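Local coordinates for DNA repair protein XRCC1 (Homo sapiens, PDB 3LQC) that serves as a scaffold in DNA single-strand break repair, assembling repair complexes and binding poly-ADP-ribose to restrain PARP1 activity, at residues E53-S65 against S140-P152. Sequence-based numbering, arbitrary orientation.
Sequences EQIHSVDIGNDGS and SPFGLSFVRFHSP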
loop_
_atom_site.group_PDB
_atom_site.type_symbol
_atom_site.label_atom_id
_atom_site.label_comp_id
_atom_site.label_asym_id
_atom_site.label_seq_id
_atom_site.Cartn_x
_atom_site.Cartn_y
_atom_site.Cartn_z
ATOM N N GLU A 53 -22.115 -17.628 15.706
ATOM C CA GLU A 53 -22.949 -16.666 15.003
ATOM C C GLU A 53 -22.382 -16.316 13.623
ATOM O O GLU A 53 -21.193 -16.499 13.361
ATOM C CB GLU A 53 -23.186 -15.414 15.864
ATOM C CG GLU A 53 -21.928 -14.684 16.275
ATOM C CD GLU A 53 -22.188 -13.494 17.193
ATOM O OE1 GLU A 53 -22.810 -13.668 18.262
ATOM O OE2 GLU A 53 -21.740 -12.381 16.851
ATOM N N GLN A 54 -23.253 -15.852 12.732
ATOM C CA GLN A 54 -22.836 -15.413 11.407
ATOM C C GLN A 54 -22.739 -13.896 11.411
ATOM O O GLN A 54 -23.679 -13.206 11.815
ATOM C CB GLN A 54 -23.835 -15.874 10.346
ATOM C CG GLN A 54 -23.430 -15.538 8.919
ATOM C CD GLN A 54 -24.426 -16.053 7.886
ATOM O OE1 GLN A 54 -25.635 -15.869 8.025
ATOM N NE2 GLN A 54 -23.917 -16.693 6.845
ATOM N N ILE A 55 -21.601 -13.375 10.973
ATOM C CA ILE A 55 -21.372 -11.942 11.051
ATOM C C ILE A 55 -21.597 -11.257 9.711
ATOM O O ILE A 55 -20.817 -11.416 8.774
ATOM C CB ILE A 55 -19.983 -11.631 11.613
ATOM C CG1 ILE A 55 -19.909 -12.123 13.060
ATOM C CG2 ILE A 55 -19.706 -10.144 11.539
ATOM C CD1 ILE A 55 -18.545 -12.042 13.669
ATOM N N HIS A 56 -22.686 -10.501 9.642
ATOM C CA HIS A 56 -23.099 -9.807 8.429
ATOM C C HIS A 56 -22.117 -8.693 8.078
ATOM O O HIS A 56 -21.583 -8.633 6.964
ATOM C CB HIS A 56 -24.512 -9.241 8.625
ATOM C CG HIS A 56 -24.979 -8.368 7.504
ATOM N ND1 HIS A 56 -24.989 -6.992 7.588
ATOM C CD2 HIS A 56 -25.453 -8.674 6.272
ATOM C CE1 HIS A 56 -25.447 -6.487 6.455
ATOM N NE2 HIS A 56 -25.738 -7.486 5.640
ATOM N N SER A 57 -21.884 -7.818 9.050
ATOM C CA SER A 57 -21.026 -6.661 8.870
ATOM C C SER A 57 -20.415 -6.265 10.213
ATOM O O SER A 57 -20.843 -6.750 11.260
ATOM C CB SER A 57 -21.831 -5.498 8.290
ATOM O OG SER A 57 -22.936 -5.185 9.122
ATOM N N VAL A 58 -19.424 -5.374 10.175
ATOM C CA VAL A 58 -18.672 -5.003 11.367
ATOM C C VAL A 58 -18.409 -3.503 11.438
ATOM O O VAL A 58 -17.891 -2.918 10.492
ATOM C CB VAL A 58 -17.312 -5.727 11.404
ATOM C CG1 VAL A 58 -16.564 -5.384 12.685
ATOM C CG2 VAL A 58 -17.502 -7.229 11.282
ATOM N N ASP A 59 -18.770 -2.884 12.559
ATOM C CA ASP A 59 -18.474 -1.472 12.791
ATOM C C ASP A 59 -17.396 -1.366 13.864
ATOM O O ASP A 59 -17.491 -1.999 14.914
ATOM C CB ASP A 59 -19.718 -0.705 13.250
ATOM C CG ASP A 59 -20.878 -0.820 12.274
ATOM O OD1 ASP A 59 -20.643 -1.090 11.069
ATOM O OD2 ASP A 59 -22.032 -0.628 12.718
ATOM N N ILE A 60 -16.375 -0.559 13.598
ATOM C CA ILE A 60 -15.229 -0.459 14.486
ATOM C C ILE A 60 -14.941 0.991 14.838
ATOM O O ILE A 60 -14.824 1.841 13.959
ATOM C CB ILE A 60 -13.984 -1.080 13.843
ATOM C CG1 ILE A 60 -14.196 -2.580 13.656
ATOM C CG2 ILE A 60 -12.744 -0.805 14.686
ATOM C CD1 ILE A 60 -13.051 -3.270 12.999
ATOM N N GLY A 61 -14.843 1.265 16.133
ATOM C CA GLY A 61 -14.500 2.588 16.608
ATOM C C GLY A 61 -13.114 2.560 17.210
ATOM O O GLY A 61 -12.894 1.930 18.242
ATOM N N ASN A 62 -12.176 3.244 16.571
ATOM C CA ASN A 62 -10.794 3.175 16.999
ATOM C C ASN A 62 -10.562 3.879 18.323
ATOM O O ASN A 62 -11.293 4.796 18.692
ATOM C CB ASN A 62 -9.855 3.744 15.935
ATOM C CG ASN A 62 -8.389 3.566 16.299
ATOM O OD1 ASN A 62 -8.001 2.551 16.875
ATOM N ND2 ASN A 62 -7.571 4.554 15.969
ATOM N N ASP A 63 -9.549 3.428 19.046
ATOM C CA ASP A 63 -9.053 4.180 20.187
ATOM C C ASP A 63 -7.533 4.163 20.175
ATOM O O ASP A 63 -6.900 3.622 21.084
ATOM C CB ASP A 63 -9.574 3.621 21.507
ATOM C CG ASP A 63 -9.075 4.408 22.708
ATOM O OD1 ASP A 63 -8.910 5.640 22.585
ATOM O OD2 ASP A 63 -8.852 3.795 23.776
ATOM N N GLY A 64 -6.962 4.737 19.121
ATOM C CA GLY A 64 -5.529 4.957 19.042
ATOM C C GLY A 64 -4.748 3.868 18.336
ATOM O O GLY A 64 -3.520 3.884 18.354
ATOM N N SER A 65 -5.448 2.916 17.729
ATOM C CA SER A 65 -4.795 1.853 16.972
ATOM C C SER A 65 -4.434 2.361 15.583
ATOM O O SER A 65 -5.162 3.169 15.011
ATOM C CB SER A 65 -5.720 0.643 16.824
ATOM O OG SER A 65 -5.952 0.008 18.060
ATOM N N SER A 140 1.086 4.220 24.240
ATOM C CA SER A 140 -0.304 4.595 24.469
ATOM C C SER A 140 -1.118 3.340 24.773
ATOM O O SER A 140 -0.751 2.242 24.349
ATOM C CB SER A 140 -0.872 5.344 23.261
ATOM O OG SER A 140 -0.726 4.583 22.075
ATOM N N PRO A 141 -2.212 3.493 25.527
ATOM C CA PRO A 141 -3.062 2.363 25.907
ATOM C C PRO A 141 -4.062 2.084 24.795
ATOM O O PRO A 141 -5.257 1.950 25.066
ATOM C CB PRO A 141 -3.811 2.890 27.138
ATOM C CG PRO A 141 -3.392 4.344 27.305
ATOM C CD PRO A 141 -2.755 4.764 26.027
ATOM N N PHE A 142 -3.564 1.998 23.563
ATOM C CA PHE A 142 -4.401 1.947 22.365
ATOM C C PHE A 142 -5.252 0.687 22.267
ATOM O O PHE A 142 -4.919 -0.348 22.828
ATOM C CB PHE A 142 -3.528 2.059 21.113
ATOM C CG PHE A 142 -2.638 0.881 20.899
ATOM C CD1 PHE A 142 -3.125 -0.271 20.298
ATOM C CD2 PHE A 142 -1.319 0.912 21.316
ATOM C CE1 PHE A 142 -2.312 -1.365 20.111
ATOM C CE2 PHE A 142 -0.496 -0.180 21.130
ATOM C CZ PHE A 142 -0.992 -1.322 20.527
ATOM N N GLY A 143 -6.345 0.786 21.526
ATOM C CA GLY A 143 -7.236 -0.337 21.322
ATOM C C GLY A 143 -8.433 0.134 20.527
ATOM O O GLY A 143 -8.280 0.847 19.532
ATOM N N LEU A 144 -9.625 -0.254 20.970
ATOM C CA LEU A 144 -10.859 0.176 20.320
ATOM C C LEU A 144 -11.756 0.894 21.298
ATOM O O LEU A 144 -11.746 0.598 22.489
ATOM C CB LEU A 144 -11.619 -1.023 19.758
ATOM C CG LEU A 144 -10.901 -1.794 18.657
ATOM C CD1 LEU A 144 -11.861 -2.762 17.991
ATOM C CD2 LEU A 144 -10.325 -0.808 17.651
ATOM N N SER A 145 -12.544 1.838 20.794
ATOM C CA SER A 145 -13.621 2.402 21.593
ATOM C C SER A 145 -14.781 1.435 21.557
ATOM O O SER A 145 -15.455 1.212 22.554
ATOM C CB SER A 145 -14.052 3.763 21.058
ATOM O OG SER A 145 -13.074 4.730 21.386
ATOM N N PHE A 146 -14.998 0.844 20.394
ATOM C CA PHE A 146 -16.074 -0.105 20.245
ATOM C C PHE A 146 -15.885 -0.958 19.008
ATOM O O PHE A 146 -15.202 -0.575 18.062
ATOM C CB PHE A 146 -17.428 0.617 20.210
ATOM C CG PHE A 146 -17.639 1.468 18.987
ATOM C CD1 PHE A 146 -17.964 0.890 17.771
ATOM C CD2 PHE A 146 -17.526 2.845 19.061
ATOM C CE1 PHE A 146 -18.164 1.662 16.648
ATOM C CE2 PHE A 146 -17.723 3.629 17.940
ATOM C CZ PHE A 146 -18.049 3.038 16.731
ATOM N N VAL A 147 -16.473 -2.142 19.043
ATOM C CA VAL A 147 -16.588 -2.969 17.861
ATOM C C VAL A 147 -17.973 -3.591 17.915
ATOM O O VAL A 147 -18.397 -4.093 18.960
ATOM C CB VAL A 147 -15.491 -4.057 17.799
ATOM C CG1 VAL A 147 -15.398 -4.808 19.125
ATOM C CG2 VAL A 147 -15.755 -5.009 16.645
ATOM N N ARG A 148 -18.696 -3.514 16.805
ATOM C CA ARG A 148 -20.030 -4.086 16.734
ATOM C C ARG A 148 -20.122 -5.083 15.594
ATOM O O ARG A 148 -19.606 -4.853 14.500
ATOM C CB ARG A 148 -21.082 -2.998 16.560
ATOM C CG ARG A 148 -21.238 -2.127 17.773
ATOM C CD ARG A 148 -21.887 -0.807 17.422
ATOM N NE ARG A 148 -21.665 0.161 18.489
ATOM C CZ ARG A 148 -21.532 1.470 18.291
ATOM N NH1 ARG A 148 -21.595 1.974 17.055
ATOM N NH2 ARG A 148 -21.330 2.272 19.330
ATOM N N PHE A 149 -20.776 -6.201 15.873
ATOM C CA PHE A 149 -20.989 -7.228 14.879
ATOM C C PHE A 149 -22.475 -7.344 14.622
ATOM O O PHE A 149 -23.275 -7.407 15.552
ATOM C CB PHE A 149 -20.405 -8.552 15.362
ATOM C CG PHE A 149 -18.998 -8.429 15.854
ATOM C CD1 PHE A 149 -17.938 -8.429 14.963
ATOM C CD2 PHE A 149 -18.734 -8.286 17.204
ATOM C CE1 PHE A 149 -16.639 -8.303 15.414
ATOM C CE2 PHE A 149 -17.441 -8.164 17.660
ATOM C CZ PHE A 149 -16.392 -8.167 16.766
ATOM N N HIS A 150 -22.838 -7.339 13.348
ATOM C CA HIS A 150 -24.231 -7.413 12.958
ATOM C C HIS A 150 -24.541 -8.780 12.379
ATOM O O HIS A 150 -23.811 -9.293 11.530
ATOM C CB HIS A 150 -24.566 -6.295 11.974
ATOM C CG HIS A 150 -24.273 -4.928 12.507
ATOM N ND1 HIS A 150 -25.080 -4.302 13.434
ATOM C CD2 HIS A 150 -23.250 -4.075 12.262
ATOM C CE1 HIS A 150 -24.574 -3.120 13.729
ATOM N NE2 HIS A 150 -23.463 -2.956 13.032
ATOM N N SER A 151 -25.633 -9.362 12.860
ATOM C CA SER A 151 -25.996 -10.721 12.511
ATOM C C SER A 151 -27.472 -10.787 12.129
ATOM O O SER A 151 -28.270 -9.965 12.581
ATOM C CB SER A 151 -25.710 -11.634 13.703
ATOM O OG SER A 151 -24.476 -11.281 14.322
ATOM N N PRO A 152 -27.834 -11.761 11.281
ATOM C CA PRO A 152 -29.232 -12.005 10.904
ATOM C C PRO A 152 -30.131 -12.204 12.125
ATOM O O PRO A 152 -29.945 -13.168 12.871
ATOM C CB PRO A 152 -29.150 -13.304 10.096
ATOM C CG PRO A 152 -27.763 -13.307 9.536
ATOM C CD PRO A 152 -26.902 -12.663 10.583
HETATM O O HOH W 1 -2.298 5.667 20.021
#
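Strand 57-63, the middle strand of the three-stranded antiparallel sheet in XRCC1's N-terminal domain, pairs with edge strand 143-150, and a classic beta bulge at S145 and F146 interrupts the ladder opposite G61. There G61 O takes two N-H groups, S145 N at 2.6 Å and F146 N at 3.2 Å, the latter on a lone pair. With CG set between its backbone N and carbonyl carbon (chi1 68°), the F146 ring folds back across the neighbouring strand, and G61 CA sits 3.6 Å from the ring centroid in a CH-pi contact. The opposite ring face carries the guanidinium of R148, whose NH2 lies over its centre. A leucine in place of F146 would probably leave G61 CA and the R148 guanidinium without the flat surface they share. Further along this face, in the D59 conformer modelled here, H150 NE2 donates to D59 OD2 (2.8 Å, 165°); OD2 lies close to the H150 ring plane, but the N-H approaches from above the carboxylate plane. On the reverse face V58 CG2 packs on F149 CD1, joined by I55 CD1 from the preceding turn, and I60 CG2 meets L144 CD2 (3.8 Å) from before the corner at S145; F149 and L144 continue onto strand 125-133. The pairing thus separates an apolar face, turned to the core, from one where G61 CA and the R148 guanidinium flank the F146 ring.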